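Local coordinates for protein extracellular ligand-binding receptor (Desulfohalobium retbaense DSM 5692, PDB 5ERE) that probably serves as an extracellular solute-binding sensor, holding 2-oxo-4-methylpentanoate in its periplasmic-binding-protein part and cytosine in its Cache-type sensor part, at residues A[22-27]-A[238-243]; A[232-237]-A[291-296]. All coordinates share one frame; numbering follows the deposited sequence.

Following the chain from the N terminus, residues 22-27 come first, on helix 15-32, and are met some 210 residues later by the first turns of helix 239-248 in interaction 1. Residues 232-237, the loop leading into that same helix, pack against residues 291-296 in interaction 2, a much shorter closure of 53 intervening residues. The segments alternate along the chain, so the two closures cross. They also touch: Met241 and His238, from the start of helix 239-248, pack against Gln236, Gly291 and Ala292. Together they join helix 15-32, the approach to helix 239-248 and the turn between strands 288-291 and 296-298, all within the periplasmic-binding-protein part.

Interaction 1: residues A[22-27]-A[238-243]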
ATOM      1  N   GLN A  22       3.955  23.687  15.689  1.00 35.89           N
ATOM      2  CA  GLN A  22       4.318  24.428  16.888  1.00 34.39           C
ATOM      3  C   GLN A  22       3.239  24.339  17.937  1.00 40.55           C
ATOM      4  O   GLN A  22       3.532  24.065  19.098  1.00 30.03           O
ATOM      5  CB  GLN A  22       4.574  25.881  16.547  1.00 37.95           C
ATOM      6  CG  GLN A  22       4.807  26.841  17.715  1.00 38.18           C
ATOM      7  CD  GLN A  22       4.500  28.271  17.303  1.00 50.21           C
ATOM      8  OE1 GLN A  22       5.384  29.002  16.885  1.00 48.91           O
ATOM      9  NE2 GLN A  22       3.215  28.667  17.388  1.00 63.36           N
ATOM     10  N   ARG A  23       2.005  24.612  17.532  1.00 32.36           N
ATOM     11  CA  ARG A  23       0.852  24.428  18.399  1.00 32.57           C
ATOM     12  C   ARG A  23       0.749  23.039  19.009  1.00 40.82           C
ATOM     13  O   ARG A  23       0.507  22.888  20.235  1.00 36.91           O
ATOM     14  CB  ARG A  23      -0.403  24.728  17.582  1.00 36.40           C
ATOM     15  CG  ARG A  23      -0.550  26.185  17.323  1.00 29.30           C
ATOM     16  CD  ARG A  23      -1.741  26.463  16.397  1.00 32.02           C
ATOM     17  NE  ARG A  23      -1.979  27.889  16.279  1.00 33.67           N
ATOM     18  CZ  ARG A  23      -2.879  28.424  15.455  1.00 38.08           C
ATOM     19  NH1 ARG A  23      -3.601  27.656  14.662  1.00 37.02           N
ATOM     20  NH2 ARG A  23      -3.046  29.727  15.422  1.00 38.75           N
ATOM     21  N   ALA A  24       0.935  22.004  18.179  1.00 29.63           N
ATOM     22  CA  ALA A  24       0.743  20.660  18.680  1.00 33.62           C
ATOM     23  C   ALA A  24       1.845  20.280  19.695  1.00 34.98           C
ATOM     24  O   ALA A  24       1.577  19.616  20.689  1.00 39.24           O
ATOM     25  CB  ALA A  24       0.692  19.708  17.578  1.00 29.29           C
ATOM     26  N   VAL A  25       3.061  20.757  19.446  1.00 34.15           N
ATOM     27  CA  VAL A  25       4.205  20.506  20.299  1.00 34.72           C
ATOM     28  C   VAL A  25       4.030  21.155  21.655  1.00 40.99           C
ATOM     29  O   VAL A  25       4.358  20.552  22.676  1.00 38.27           O
ATOM     30  CB  VAL A  25       5.477  21.010  19.645  1.00 42.84           C
ATOM     31  CG1 VAL A  25       6.607  21.134  20.635  1.00 42.85           C
ATOM     32  CG2 VAL A  25       5.855  20.056  18.548  1.00 39.61           C
ATOM     33  N   GLU A  26       3.521  22.378  21.657  1.00 37.80           N
ATOM     34  CA  GLU A  26       3.358  23.109  22.892  1.00 40.24           C
ATOM     35  C   GLU A  26       2.220  22.525  23.683  1.00 45.91           C
ATOM     36  O   GLU A  26       2.337  22.407  24.896  1.00 42.26           O
ATOM     37  CB  GLU A  26       3.144  24.589  22.653  1.00 44.81           C
ATOM     38  CG  GLU A  26       4.368  25.208  21.981  1.00 60.07           C
ATOM     39  CD  GLU A  26       4.705  26.581  22.480  1.00 58.94           C
ATOM     40  OE1 GLU A  26       5.416  26.664  23.508  1.00 55.78           O
ATOM     41  OE2 GLU A  26       4.271  27.560  21.832  1.00 61.08           O
ATOM     42  N   LEU A  27       1.150  22.116  23.009  1.00 42.16           N
ATOM     43  CA  LEU A  27       0.032  21.474  23.703  1.00 44.09           C
ATOM     44  C   LEU A  27       0.457  20.141  24.376  1.00 48.50           C
ATOM     45  O   LEU A  27       0.110  19.848  25.535  1.00 48.91           O
ATOM     46  CB  LEU A  27      -1.103  21.259  22.714  1.00 37.70           C
ATOM     47  CG  LEU A  27      -2.412  20.719  23.269  1.00 46.18           C
ATOM     48  CD1 LEU A  27      -3.045  21.739  24.181  1.00 56.43           C
ATOM     49  CD2 LEU A  27      -3.322  20.449  22.118  1.00 52.35           C
ATOM     50  N   HIS A 238      -9.211  10.350  18.876  1.00 51.55           N
ATOM     51  CA  HIS A 238      -8.166  10.559  19.863  1.00 51.97           C
ATOM     52  C   HIS A 238      -8.380  11.896  20.578  1.00 46.00           C
ATOM     53  O   HIS A 238      -8.719  12.875  19.923  1.00 46.49           O
ATOM     54  CB  HIS A 238      -6.788  10.524  19.196  1.00 39.01           C
ATOM     55  CG  HIS A 238      -5.664  10.418  20.171  1.00 33.31           C
ATOM     56  ND1 HIS A 238      -5.148  11.513  20.827  1.00 40.31           N
ATOM     57  CD2 HIS A 238      -4.957   9.351  20.610  1.00 40.71           C
ATOM     58  CE1 HIS A 238      -4.178  11.126  21.640  1.00 41.62           C
ATOM     59  NE2 HIS A 238      -4.039   9.818  21.522  1.00 43.98           N
ATOM     60  N   PRO A 239      -8.185  11.945  21.911  1.00 39.81           N
ATOM     61  CA  PRO A 239      -8.350  13.173  22.697  1.00 35.80           C
ATOM     62  C   PRO A 239      -7.550  14.398  22.249  1.00 40.52           C
ATOM     63  O   PRO A 239      -7.922  15.504  22.616  1.00 40.55           O
ATOM     64  CB  PRO A 239      -7.868  12.752  24.091  1.00 38.96           C
ATOM     65  CG  PRO A 239      -8.135  11.314  24.142  1.00 45.35           C
ATOM     66  CD  PRO A 239      -7.842  10.805  22.789  1.00 42.53           C
ATOM     67  N   PHE A 240      -6.457  14.201  21.519  1.00 39.02           N
ATOM     68  CA  PHE A 240      -5.667  15.301  20.985  1.00 42.95           C
ATOM     69  C   PHE A 240      -6.461  16.157  19.999  1.00 37.41           C
ATOM     70  O   PHE A 240      -6.355  17.362  20.054  1.00 46.97           O
ATOM     71  CB  PHE A 240      -4.417  14.782  20.277  1.00 47.60           C
ATOM     72  CG  PHE A 240      -3.680  15.845  19.487  1.00 37.24           C
ATOM     73  CD1 PHE A 240      -2.941  16.823  20.131  1.00 40.96           C
ATOM     74  CD2 PHE A 240      -3.766  15.884  18.122  1.00 43.39           C
ATOM     75  CE1 PHE A 240      -2.276  17.804  19.398  1.00 40.66           C
ATOM     76  CE2 PHE A 240      -3.095  16.846  17.394  1.00 42.59           C
ATOM     77  CZ  PHE A 240      -2.353  17.801  18.043  1.00 32.76           C
HETATM   78  N   MSE A 241      -7.232  15.527  19.114  1.00 34.49           N
HETATM   79  CA  MSE A 241      -8.058  16.244  18.109  1.00 36.01           C
HETATM   80  C   MSE A 241      -8.895  17.329  18.782  1.00 40.61           C
HETATM   81  O   MSE A 241      -8.812  18.505  18.464  1.00 36.31           O
HETATM   82  CB  MSE A 241      -9.033  15.304  17.384  1.00 41.32           C
HETATM   83  CG  MSE A 241      -8.465  14.045  16.870  1.00 56.74           C
HETATM   84 SE   MSE A 241      -7.103  14.454  15.606  0.80 81.22          SE
HETATM   85  CE  MSE A 241      -5.867  13.299  16.532  1.00 37.54           C
ATOM     86  N   SER A 242      -9.677  16.886  19.751  1.00 37.39           N
ATOM     87  CA  SER A 242     -10.557  17.748  20.526  1.00 42.88           C
ATOM     88  C   SER A 242      -9.858  18.753  21.417  1.00 41.60           C
ATOM     89  O   SER A 242     -10.303  19.896  21.509  1.00 38.35           O
ATOM     90  CB  SER A 242     -11.475  16.883  21.383  1.00 43.12           C
ATOM     91  OG  SER A 242     -12.320  17.701  22.156  1.00 63.38           O
ATOM     92  N   ALA A 243      -8.791  18.350  22.110  1.00 35.22           N
ATOM     93  CA  ALA A 243      -8.003  19.316  22.877  1.00 39.87           C
ATOM     94  C   ALA A 243      -7.437  20.461  21.997  1.00 35.93           C
ATOM     95  O   ALA A 243      -7.437  21.624  22.387  1.00 37.14           O
ATOM     96  CB  ALA A 243      -6.845  18.623  23.585  1.00 35.44           C
TER
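Phe240 reaches across from helix 239-248 to helix 15-32 and meets Ala24 and Leu27 in a contact made wholly of apolar groups. The methyl of Ala24 sits at the edge of the phenyl ring, near its plane, with CB 3.6 Å from CZ of Phe240. Leu27 comes in obliquely, its CD2 methyl lying 3.9 Å from Phe240 CE1. That one methyl also reaches the next turn of the opposing helix, 4.2 Å from Ala243 CB. Phe240 bridges the gap because CG stands anti to the backbone N (chi1 170°), which carries the ring out to the other helix. The axes of the two short helical segments come no closer than 11.5 Å and run at 109° to each other. Replacing Phe240 by an alanine would probably open a gap beside the Ala24 methyl and take from Leu27 CD2 the aromatic carbon it rests against.

No hydrogen bond crosses between the helices; the polar feature beside the contact is the cap at the start of helix 239-248. His238 occupies the N-cap position, and its ND1 accepts from Phe240 N at 3.1 Å in a nearly straight bond (167°), although the donor lies somewhat out of the imidazole plane. The cap satisfies the backbone N-H of the very residue that carries the contact.

Tyr260 also meets the Phe240 ring, and Val257 and Pro252 add to its surroundings, while Phe244 and Arg247 extend the packing around Leu27. This is helix-helix packing in which one aromatic ring meets small and branched apolar side chains, within the periplasmic-binding-protein fold and away from the 2-oxo-4-methylpentanoate pocket.

Interaction 2: residues A[232-237]-A[291-296]; sequences PSYNQD and GALGKV
The Tyr234 ring is met obliquely, neither squarely on a face nor at its edge, by the turn at residues 291-294. Two groups approach it in this way: the carbonyl oxygen of Ala292, 3.8 Å from Tyr234 CG, and the CD2 methyl of Leu293, 4.2 Å from Tyr234 CD2. The closest approach is by the first carbon of the side chain, with Tyr234 CB 3.5 Å from Ala292 O. The backbone sets CB against the turn, and the first torsion (chi1 61°), with CG between N and the carbonyl carbon, directs the phenol past it. There the hydroxyl is hydrogen-bonded to that of Tyr231.

The opposing surface is a type I turn from Gly291 to Gly294, closed by Gly294 N donating to Gly291 O at 2.9 Å. Gly294 has a positive phi, 92°; a CB at its backbone angles would collide with the carbonyl oxygen of Leu293, reason enough for a glycine, and would also come near Tyr234 CB.

No direct hydrogen bond joins the segments. A water can instead link the backbone oxygens, with Ala292 O at 2.7 Å and Asn235 O at 3.0 Å from it, although it cannot serve all the acceptors around it at once. The Asn235 side chain forms an Asx turn, its OD1 accepting from Asp237 N at 3.0 Å, with the donor well above the carbonyl plane.

Asp261 of helix 254-271 accepts from the backbone N of both Ala292 and Leu293, and Val257 of that helix touches Tyr234, Ala292 and Leu293. The contact thus fits the loop between strand 228-232 and helix 239-248 against the turn joining antiparallel strands 288-291 and 296-298, with helix 254-271 packed on both.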
ATOM      1  N   PRO A 232      -3.036   9.348   5.558  1.00 30.20           N
ATOM      2  CA  PRO A 232      -3.036   8.421   6.731  1.00 29.38           C
ATOM      3  C   PRO A 232      -4.406   8.154   7.303  1.00 37.17           C
ATOM      4  O   PRO A 232      -5.206   9.068   7.411  1.00 36.26           O
ATOM      5  CB  PRO A 232      -2.176   9.141   7.760  1.00 34.96           C
ATOM      6  CG  PRO A 232      -1.332  10.094   6.958  1.00 41.07           C
ATOM      7  CD  PRO A 232      -2.178  10.517   5.785  1.00 34.65           C
ATOM      8  N   SER A 233      -4.693   6.914   7.670  1.00 38.39           N
ATOM      9  CA  SER A 233      -6.070   6.581   8.035  1.00 31.90           C
ATOM     10  C   SER A 233      -6.450   6.724   9.517  1.00 39.99           C
ATOM     11  O   SER A 233      -7.409   6.095   9.937  1.00 52.90           O
ATOM     12  CB  SER A 233      -6.389   5.145   7.628  1.00 32.19           C
ATOM     13  OG  SER A 233      -5.798   4.248   8.515  1.00 44.24           O
ATOM     14  N   TYR A 234      -5.765   7.557  10.293  1.00 41.26           N
ATOM     15  CA  TYR A 234      -6.090   7.667  11.732  1.00 38.50           C
ATOM     16  C   TYR A 234      -7.509   8.207  11.902  1.00 36.91           C
ATOM     17  O   TYR A 234      -7.952   9.037  11.099  1.00 37.43           O
ATOM     18  CB  TYR A 234      -5.087   8.578  12.450  1.00 34.70           C
ATOM     19  CG  TYR A 234      -5.049   9.994  11.935  1.00 37.97           C
ATOM     20  CD1 TYR A 234      -6.028  10.923  12.292  1.00 40.86           C
ATOM     21  CD2 TYR A 234      -4.024  10.414  11.094  1.00 38.64           C
ATOM     22  CE1 TYR A 234      -5.993  12.226  11.795  1.00 41.50           C
ATOM     23  CE2 TYR A 234      -3.979  11.713  10.614  1.00 37.25           C
ATOM     24  CZ  TYR A 234      -4.955  12.606  10.948  1.00 42.22           C
ATOM     25  OH  TYR A 234      -4.887  13.891  10.431  1.00 46.80           O
ATOM     26  N   ASN A 235      -8.228   7.782  12.935  1.00 40.95           N
ATOM     27  CA  ASN A 235      -9.555   8.364  13.178  1.00 52.89           C
ATOM     28  C   ASN A 235      -9.517   9.610  14.055  1.00 44.27           C
ATOM     29  O   ASN A 235      -8.503   9.934  14.673  1.00 47.49           O
ATOM     30  CB  ASN A 235     -10.495   7.332  13.809  1.00 65.09           C
ATOM     31  CG  ASN A 235     -10.007   6.826  15.129  1.00 62.93           C
ATOM     32  OD1 ASN A 235      -9.529   7.582  15.971  1.00 70.67           O
ATOM     33  ND2 ASN A 235     -10.129   5.526  15.328  1.00 69.29           N
ATOM     34  N   GLN A 236     -10.665  10.265  14.160  1.00 61.59           N
ATOM     35  CA  GLN A 236     -10.801  11.502  14.924  1.00 65.08           C
ATOM     36  C   GLN A 236     -11.052  11.284  16.399  1.00 57.74           C
ATOM     37  O   GLN A 236     -11.266  12.230  17.132  1.00 66.89           O
ATOM     38  CB  GLN A 236     -11.944  12.337  14.349  1.00 70.83           C
ATOM     39  CG  GLN A 236     -11.825  12.561  12.850  1.00 74.09           C
ATOM     40  CD  GLN A 236     -10.489  13.158  12.458  1.00 79.72           C
ATOM     41  OE1 GLN A 236      -9.923  13.976  13.190  1.00 77.70           O
ATOM     42  NE2 GLN A 236      -9.966  12.744  11.296  1.00 82.48           N
ATOM     43  N   ASP A 237     -11.015  10.047  16.859  1.00 56.32           N
ATOM     44  CA  ASP A 237     -11.477   9.790  18.215  1.00 61.51           C
ATOM     45  C   ASP A 237     -10.437  10.067  19.278  1.00 57.78           C
ATOM     46  O   ASP A 237     -10.749  10.067  20.466  1.00 60.53           O
ATOM     47  CB  ASP A 237     -11.973   8.352  18.327  1.00 70.52           C
ATOM     48  CG  ASP A 237     -13.250   8.124  17.524  1.00 86.85           C
ATOM     49  OD1 ASP A 237     -13.915   9.127  17.166  1.00 84.33           O
ATOM     50  OD2 ASP A 237     -13.590   6.951  17.251  1.00 99.15           O
ATOM     51  N   GLY A 291      -1.108   5.894  19.314  1.00 37.35           N
ATOM     52  CA  GLY A 291      -1.192   7.296  19.655  1.00 31.75           C
ATOM     53  C   GLY A 291      -2.139   7.975  18.682  1.00 31.13           C
ATOM     54  O   GLY A 291      -3.001   7.338  18.095  1.00 33.81           O
ATOM     55  N   ALA A 292      -1.966   9.272  18.515  1.00 36.60           N
ATOM     56  CA  ALA A 292      -2.909  10.046  17.744  1.00 31.20           C
ATOM     57  C   ALA A 292      -2.893   9.642  16.279  1.00 36.03           C
ATOM     58  O   ALA A 292      -3.950   9.715  15.603  1.00 32.49           O
ATOM     59  CB  ALA A 292      -2.631  11.535  17.899  1.00 37.60           C
ATOM     60  N   LEU A 293      -1.736   9.164  15.791  1.00 33.92           N
ATOM     61  CA  LEU A 293      -1.621   8.691  14.400  1.00 36.84           C
ATOM     62  C   LEU A 293      -2.132   7.283  14.241  1.00 42.40           C
ATOM     63  O   LEU A 293      -1.995   6.697  13.180  1.00 38.98           O
ATOM     64  CB  LEU A 293      -0.173   8.681  13.927  1.00 27.86           C
ATOM     65  CG  LEU A 293       0.570   9.951  13.595  1.00 28.68           C
ATOM     66  CD1 LEU A 293       2.117   9.624  13.540  1.00 38.70           C
ATOM     67  CD2 LEU A 293       0.065  10.427  12.234  1.00 38.06           C
ATOM     68  N   GLY A 294      -2.615   6.697  15.329  1.00 34.17           N
ATOM     69  CA  GLY A 294      -3.044   5.316  15.286  1.00 35.89           C
ATOM     70  C   GLY A 294      -1.882   4.419  15.678  1.00 35.18           C
ATOM     71  O   GLY A 294      -0.991   4.843  16.394  1.00 38.28           O
ATOM     72  N   LYS A 295      -1.919   3.179  15.212  1.00 32.32           N
ATOM     73  CA  LYS A 295      -0.854   2.220  15.456  1.00 40.44           C
ATOM     74  C   LYS A 295       0.288   2.481  14.482  1.00 31.96           C
ATOM     75  O   LYS A 295       0.109   2.367  13.263  1.00 37.70           O
ATOM     76  CB  LYS A 295      -1.379   0.800  15.311  1.00 39.95           C
ATOM     77  CG  LYS A 295      -0.333  -0.259  15.617  1.00 44.84           C
ATOM     78  CD  LYS A 295      -0.919  -1.657  15.522  1.00 48.40           C
ATOM     79  CE  LYS A 295       0.172  -2.688  15.549  1.00 59.31           C
ATOM     80  NZ  LYS A 295      -0.323  -3.923  14.916  1.00 65.61           N
ATOM     81  N   VAL A 296       1.436   2.868  15.043  1.00 30.81           N
ATOM     82  CA  VAL A 296       2.640   3.205  14.296  1.00 31.84           C
ATOM     83  C   VAL A 296       3.715   2.169  14.588  1.00 36.66           C
ATOM     84  O   VAL A 296       4.002   1.910  15.745  1.00 39.29           O
ATOM     85  CB  VAL A 296       3.188   4.623  14.663  1.00 28.22           C
ATOM     86  CG1 VAL A 296       4.565   4.869  13.911  1.00 34.75           C
ATOM     87  CG2 VAL A 296       2.150   5.727  14.354  1.00 39.76           C
TER
HETATM   88  O   HOH W   1      -6.329   8.698  16.275  1.00 49.49           O